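Local structure of hypothetical protein Atu2684 (Agrobacterium tumefaciens, 2AXO) at residues Glu47-Gln52 against Glu99-Tyr104; Leu76-Asp81 against Lys95-Arg100. The protein is of unknown function but contains a thioredoxin-like domain with a Cys-x-x-Cys disulfide, consistent with a role in thiol-disulfide chemistry. All blocks are in the same frame, centred on the assembly; numbering follows the deposited sequence.

Interaction 1. Residues Glu47-Gln52 against Glu99-Tyr104; sequences ELFTSQ and ERQYGY
Phe49 lays one face of its ring over the CB of Gln101, which sits 3.9 Å from the ring centroid in a CH-pi contact, nearer the ring's margin than its centre. Gln101 CG stands anti to the backbone N (chi1 -177°), which carries the extended chain back along the ring; the amide plane ends up only 16° from the ring plane, with NE2 3.5 Å from Phe49 CB. Tyr82, Gln117 and the carbonyl of Tyr114 bind this amide and fix its rotation. At the ring's far end Phe49 CZ meets Arg100 CG edge-on and touches Tyr104 CD2 at 4.0 Å. Two residues back on the same side of the strand, Glu47 supplies the polar part. Arg100 comes side-on and puts both NH2 (2.9 Å) and NE (3.2 Å) on the single oxygen OE2 of Glu47, a salt bridge in the guanidinium plane that uses the syn side of the carboxylate. The carboxylate and guanidinium planes are nevertheless 61° apart. The other oxygen, Glu47 OE1, receives a weak hydrogen bond from Tyr104 OH at 2.6 Å, the ring being nearly perpendicular to the carboxylate. Gln239 binds both Arg100 NH2 and Tyr104 OH, tying the buried Glu47 carboxylate and its arginine to strand 232-241; the arginine probably stabilises the ionised glutamate. Strand 45-50 with helix 95-107 packed across one sheet face is the alpha/beta layering of a thioredoxin-like domain, whose Cys54-Cys57 disulfide follows this strand.

Interaction 2. Residues Leu76-Asp81 against Lys95-Arg100; sequences LSYHVD and KENTER
Tyr78 is met by two helix side chains in different ways. Asn97 comes in at the ring's edge, its amide almost perpendicular to the ring (88°), with OD1 3.5 Å from Tyr78 CD2. Arg100 passes the outer end of the same ring with its extended aliphatic chain, CD lying 3.5 Å from Tyr78 CE2 and the guanidinium plane tilted against the ring, its charged end being engaged by Glu47 and Gln239. Tyr78 also stacks with Phe49 of the adjacent strand, which lies on the same side of its ring as Arg100 CD, and it packs against Val203 and Val206 of strand 196-212.

Asn97 uses its amide nitrogen to hold the strand backbone: ND2 donates to His79 O over 3.1 Å at a fairly straight 161°. The acceptor lies in the amide plane, whereas the donor is tilted from the carbonyl plane. A second bond, from ND2 to the carbonyl of Val203, makes this buried amide a bridge between two strands. Strand 74-79 is joined to helix 95-107 by a long loop, and the two run steeply across each other, so that the first turns of the helix lie over the strand's C-terminal end in the thioredoxin-like domain.

Next along the chain, Val80 and Thr98 approach crosswise, CB of the valine 3.6 Å from the threonine OG1. Thr98 OG1, anti to its own carbonyl carbon (chi1 -54°), donates to Asp81 OD1 at 2.7 Å, arriving from well above the carboxylate plane. The other oxygen, Asp81 OD2, rests 3.5 Å from Lys95 CA, and the two side chains run alongside each other. Lys95 NZ instead reaches toward Asp81 of the second subunit, and the reciprocal pair joins Asp81 to Lys95 of the second subunit, both ion pairs being long and weak.

How the interactions relate
Interactions 1 and 2 are centred about 4 Å apart and share Glu99 and Arg100. Their strands, 45-50 and 74-79, are parallel neighbours in one four-stranded mixed sheet, and both lie under helix 95-107. Along the chain the order is 47-52, 76-81, then the helix, whose first turns serve interaction 2 and whose later ones serve interaction 1. The strands are joined by the backbone pair Leu48 O and Tyr78 N, 2.7 Å apart, a probable hydrogen bond. One helix thus clamps two adjacent strands of the thioredoxin-like core; the same helix also faces the second subunit, through Lys95 and Thr98 in interaction 2 and Tyr102 in interaction 1.

Interaction 1. Residues Glu47-Gln52 against Glu99-Tyr104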
loop_
_atom_site.group_PDB
_atom_site.type_symbol
_atom_site.label_atom_id
_atom_site.label_comp_id
_atom_site.label_asym_id
_atom_site.label_seq_id
_atom_site.Cartn_x
_atom_site.Cartn_y
_atom_site.Cartn_z
ATOM N N GLU A 47 -5.481 4.707 -16.363
ATOM C CA GLU A 47 -5.573 5.078 -14.965
ATOM C C GLU A 47 -4.184 5.092 -14.367
ATOM O O GLU A 47 -3.551 4.051 -14.213
ATOM C CB GLU A 47 -6.452 4.083 -14.215
ATOM C CG GLU A 47 -7.900 4.144 -14.635
ATOM C CD GLU A 47 -8.732 3.062 -13.991
ATOM O OE1 GLU A 47 -8.553 1.887 -14.364
ATOM O OE2 GLU A 47 -9.543 3.398 -13.104
ATOM N N LEU A 48 -3.714 6.288 -14.036
ATOM C CA LEU A 48 -2.385 6.458 -13.473
ATOM C C LEU A 48 -2.392 6.602 -11.961
ATOM O O LEU A 48 -3.128 7.422 -11.408
ATOM C CB LEU A 48 -1.738 7.701 -14.087
ATOM C CG LEU A 48 -0.422 8.191 -13.485
ATOM C CD1 LEU A 48 0.710 7.252 -13.882
ATOM C CD2 LEU A 48 -0.142 9.604 -13.982
ATOM N N PHE A 49 -1.576 5.793 -11.294
ATOM C CA PHE A 49 -1.445 5.877 -9.847
ATOM C C PHE A 49 -0.131 6.609 -9.647
ATOM O O PHE A 49 0.923 6.176 -10.118
ATOM C CB PHE A 49 -1.450 4.482 -9.222
ATOM C CG PHE A 49 -2.769 3.786 -9.383
ATOM C CD1 PHE A 49 -3.074 3.110 -10.562
ATOM C CD2 PHE A 49 -3.759 3.921 -8.412
ATOM C CE1 PHE A 49 -4.351 2.583 -10.777
ATOM C CE2 PHE A 49 -5.036 3.400 -8.617
ATOM C CZ PHE A 49 -5.334 2.732 -9.801
ATOM N N THR A 50 -0.215 7.743 -8.960
ATOM C CA THR A 50 0.934 8.610 -8.764
ATOM C C THR A 50 0.852 9.304 -7.410
ATOM O O THR A 50 0.015 8.964 -6.587
ATOM C CB THR A 50 0.937 9.680 -9.887
ATOM O OG1 THR A 50 2.040 10.578 -9.723
ATOM C CG2 THR A 50 -0.377 10.462 -9.864
ATOM N N SER A 51 1.735 10.271 -7.186
ATOM C CA SER A 51 1.748 11.038 -5.944
ATOM C C SER A 51 2.762 12.163 -6.059
ATOM O O SER A 51 3.782 12.024 -6.735
ATOM C CB SER A 51 2.109 10.155 -4.745
ATOM O OG SER A 51 2.223 10.946 -3.570
ATOM N N GLN A 52 2.492 13.282 -5.403
ATOM C CA GLN A 52 3.436 14.377 -5.477
ATOM C C GLN A 52 4.668 14.028 -4.646
ATOM O O GLN A 52 5.736 14.608 -4.835
ATOM C CB GLN A 52 2.808 15.682 -4.989
ATOM C CG GLN A 52 2.840 15.898 -3.494
ATOM C CD GLN A 52 2.753 17.369 -3.135
ATOM O OE1 GLN A 52 3.716 18.123 -3.302
ATOM N NE2 GLN A 52 1.592 17.788 -2.657
ATOM N N GLU A 99 -6.395 1.740 -2.274
ATOM C CA GLU A 99 -7.107 0.466 -2.270
ATOM C C GLU A 99 -7.458 0.008 -3.680
ATOM O O GLU A 99 -7.462 -1.192 -3.964
ATOM C CB GLU A 99 -8.372 0.561 -1.416
ATOM C CG GLU A 99 -8.069 0.781 0.055
ATOM C CD GLU A 99 -9.298 0.686 0.925
ATOM O OE1 GLU A 99 -10.287 1.390 0.635
ATOM O OE2 GLU A 99 -9.271 -0.088 1.906
ATOM N N ARG A 100 -7.746 0.956 -4.568
ATOM C CA ARG A 100 -8.069 0.591 -5.944
ATOM C C ARG A 100 -6.821 0.004 -6.601
ATOM O O ARG A 100 -6.912 -0.970 -7.342
ATOM C CB ARG A 100 -8.579 1.806 -6.733
ATOM C CG ARG A 100 -9.004 1.493 -8.172
ATOM C CD ARG A 100 -9.788 2.662 -8.760
ATOM N NE ARG A 100 -10.191 2.468 -10.158
ATOM C CZ ARG A 100 -11.137 1.625 -10.564
ATOM N NH1 ARG A 100 -11.794 0.871 -9.689
ATOM N NH2 ARG A 100 -11.448 1.554 -11.847
ATOM N N GLN A 101 -5.650 0.575 -6.330
ATOM C CA GLN A 101 -4.443 0.023 -6.924
ATOM C C GLN A 101 -4.215 -1.390 -6.370
ATOM O O GLN A 101 -3.671 -2.247 -7.065
ATOM C CB GLN A 101 -3.228 0.914 -6.651
ATOM C CG GLN A 101 -1.944 0.426 -7.307
ATOM C CD GLN A 101 -0.776 1.368 -7.067
ATOM O OE1 GLN A 101 -0.647 1.950 -5.989
ATOM N NE2 GLN A 101 0.092 1.506 -8.064
ATOM N N TYR A 102 -4.638 -1.633 -5.128
ATOM C CA TYR A 102 -4.494 -2.964 -4.532
ATOM C C TYR A 102 -5.423 -3.932 -5.256
ATOM O O TYR A 102 -5.059 -5.075 -5.536
ATOM C CB TYR A 102 -4.865 -2.959 -3.043
ATOM C CG TYR A 102 -3.965 -2.129 -2.164
ATOM C CD1 TYR A 102 -2.610 -1.987 -2.455
ATOM C CD2 TYR A 102 -4.457 -1.530 -1.006
ATOM C CE1 TYR A 102 -1.766 -1.269 -1.613
ATOM C CE2 TYR A 102 -3.619 -0.816 -0.156
ATOM C CZ TYR A 102 -2.273 -0.693 -0.468
ATOM O OH TYR A 102 -1.432 -0.013 0.382
ATOM N N GLY A 103 -6.633 -3.466 -5.543
ATOM C CA GLY A 103 -7.596 -4.295 -6.239
ATOM C C GLY A 103 -7.019 -4.758 -7.558
ATOM O O GLY A 103 -7.176 -5.916 -7.947
ATOM N N TYR A 104 -6.351 -3.843 -8.254
ATOM C CA TYR A 104 -5.735 -4.170 -9.526
ATOM C C TYR A 104 -4.567 -5.125 -9.333
ATOM O O TYR A 104 -4.387 -6.058 -10.118
ATOM C CB TYR A 104 -5.268 -2.899 -10.244
ATOM C CG TYR A 104 -6.356 -2.235 -11.065
ATOM C CD1 TYR A 104 -7.097 -2.967 -11.989
ATOM C CD2 TYR A 104 -6.625 -0.870 -10.936
ATOM C CE1 TYR A 104 -8.083 -2.358 -12.770
ATOM C CE2 TYR A 104 -7.606 -0.248 -11.709
ATOM C CZ TYR A 104 -8.330 -0.994 -12.624
ATOM O OH TYR A 104 -9.288 -0.384 -13.401
#

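Interaction 2. Residues Leu76-Asp81 against Lys95-Arg100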
loop_
_atom_site.group_PDB
_atom_site.type_symbol
_atom_site.label_atom_id
_atom_site.label_comp_id
_atom_site.label_asym_id
_atom_site.label_seq_id
_atom_site.Cartn_x
_atom_site.Cartn_y
_atom_site.Cartn_z
ATOM N N LEU A 76 -7.282 9.211 -16.157
ATOM C CA LEU A 76 -7.543 9.466 -14.750
ATOM C C LEU A 76 -6.272 9.371 -13.935
ATOM O O LEU A 76 -5.417 8.526 -14.198
ATOM C CB LEU A 76 -8.533 8.442 -14.214
ATOM C CG LEU A 76 -9.925 8.482 -14.841
ATOM C CD1 LEU A 76 -10.659 7.209 -14.493
ATOM C CD2 LEU A 76 -10.685 9.707 -14.342
ATOM N N SER A 77 -6.159 10.234 -12.936
ATOM C CA SER A 77 -5.006 10.224 -12.054
ATOM C C SER A 77 -5.473 9.918 -10.630
ATOM O O SER A 77 -6.324 10.622 -10.084
ATOM C CB SER A 77 -4.302 11.578 -12.082
ATOM O OG SER A 77 -3.222 11.585 -11.172
ATOM N N TYR A 78 -4.931 8.851 -10.049
ATOM C CA TYR A 78 -5.268 8.460 -8.683
ATOM C C TYR A 78 -4.068 8.673 -7.768
ATOM O O TYR A 78 -3.111 7.899 -7.809
ATOM C CB TYR A 78 -5.652 6.980 -8.594
ATOM C CG TYR A 78 -6.897 6.586 -9.350
ATOM C CD1 TYR A 78 -6.842 6.289 -10.710
ATOM C CD2 TYR A 78 -8.127 6.484 -8.701
ATOM C CE1 TYR A 78 -7.983 5.899 -11.406
ATOM C CE2 TYR A 78 -9.275 6.097 -9.387
ATOM C CZ TYR A 78 -9.195 5.806 -10.737
ATOM O OH TYR A 78 -10.322 5.427 -11.425
ATOM N N HIS A 79 -4.113 9.706 -6.937
ATOM C CA HIS A 79 -3.010 9.961 -6.020
ATOM C C HIS A 79 -3.065 8.977 -4.857
ATOM O O HIS A 79 -4.062 8.913 -4.137
ATOM C CB HIS A 79 -3.069 11.397 -5.496
ATOM C CG HIS A 79 -2.672 12.425 -6.509
ATOM N ND1 HIS A 79 -3.419 12.689 -7.637
ATOM C CD2 HIS A 79 -1.600 13.251 -6.566
ATOM C CE1 HIS A 79 -2.825 13.635 -8.345
ATOM N NE2 HIS A 79 -1.720 13.992 -7.717
ATOM N N VAL A 80 -1.991 8.209 -4.687
ATOM C CA VAL A 80 -1.905 7.219 -3.612
ATOM C C VAL A 80 -1.428 7.865 -2.313
ATOM O O VAL A 80 -0.783 8.912 -2.331
ATOM C CB VAL A 80 -0.953 6.064 -3.998
ATOM C CG1 VAL A 80 -1.523 5.319 -5.194
ATOM C CG2 VAL A 80 0.436 6.607 -4.318
ATOM N N ASP A 81 -1.739 7.241 -1.183
ATOM C CA ASP A 81 -1.351 7.816 0.099
ATOM C C ASP A 81 -0.050 7.294 0.693
ATOM O O ASP A 81 0.427 7.827 1.693
ATOM C CB ASP A 81 -2.482 7.628 1.120
ATOM C CG ASP A 81 -2.695 6.174 1.502
ATOM O OD1 ASP A 81 -2.081 5.284 0.874
ATOM O OD2 ASP A 81 -3.486 5.917 2.432
ATOM N N LYS A 95 -6.859 7.008 0.824
ATOM C CA LYS A 95 -6.726 5.592 1.118
ATOM C C LYS A 95 -7.523 4.796 0.088
ATOM O O LYS A 95 -7.114 3.715 -0.327
ATOM C CB LYS A 95 -7.246 5.327 2.534
ATOM C CG LYS A 95 -6.754 4.043 3.179
ATOM C CD LYS A 95 -7.559 2.840 2.743
ATOM C CE LYS A 95 -7.084 1.581 3.458
ATOM N NZ LYS A 95 -5.656 1.265 3.156
ATOM N N GLU A 96 -8.658 5.350 -0.327
ATOM C CA GLU A 96 -9.519 4.700 -1.310
ATOM C C GLU A 96 -8.800 4.521 -2.642
ATOM O O GLU A 96 -8.955 3.497 -3.305
ATOM C CB GLU A 96 -10.801 5.514 -1.514
ATOM C CG GLU A 96 -11.770 5.479 -0.331
ATOM C CD GLU A 96 -11.166 6.039 0.944
ATOM O OE1 GLU A 96 -10.705 7.200 0.927
ATOM O OE2 GLU A 96 -11.150 5.320 1.967
ATOM N N ASN A 97 -8.015 5.517 -3.037
ATOM C CA ASN A 97 -7.276 5.423 -4.288
ATOM C C ASN A 97 -6.246 4.319 -4.195
ATOM O O ASN A 97 -6.057 3.550 -5.134
ATOM C CB ASN A 97 -6.560 6.731 -4.603
ATOM C CG ASN A 97 -7.494 7.791 -5.111
ATOM O OD1 ASN A 97 -8.642 7.505 -5.434
ATOM N ND2 ASN A 97 -7.006 9.024 -5.196
ATOM N N THR A 98 -5.561 4.252 -3.061
ATOM C CA THR A 98 -4.557 3.223 -2.886
ATOM C C THR A 98 -5.235 1.853 -2.911
ATOM O O THR A 98 -4.723 0.913 -3.517
ATOM C CB THR A 98 -3.782 3.411 -1.566
ATOM O OG1 THR A 98 -3.247 4.740 -1.512
ATOM C CG2 THR A 98 -2.632 2.413 -1.480
ATOM N N GLU A 99 -6.395 1.740 -2.274
ATOM C CA GLU A 99 -7.107 0.466 -2.270
ATOM C C GLU A 99 -7.458 0.008 -3.680
ATOM O O GLU A 99 -7.462 -1.192 -3.964
ATOM C CB GLU A 99 -8.372 0.561 -1.416
ATOM C CG GLU A 99 -8.069 0.781 0.055
ATOM C CD GLU A 99 -9.298 0.686 0.925
ATOM O OE1 GLU A 99 -10.287 1.390 0.635
ATOM O OE2 GLU A 99 -9.271 -0.088 1.906
ATOM N N ARG A 100 -7.746 0.956 -4.568
ATOM C CA ARG A 100 -8.069 0.591 -5.944
ATOM C C ARG A 100 -6.821 0.004 -6.601
ATOM O O ARG A 100 -6.912 -0.970 -7.342
ATOM C CB ARG A 100 -8.579 1.806 -6.733
ATOM C CG ARG A 100 -9.004 1.493 -8.172
ATOM C CD ARG A 100 -9.788 2.662 -8.760
ATOM N NE ARG A 100 -10.191 2.468 -10.158
ATOM C CZ ARG A 100 -11.137 1.625 -10.564
ATOM N NH1 ARG A 100 -11.794 0.871 -9.689
ATOM N NH2 ARG A 100 -11.448 1.554 -11.847
#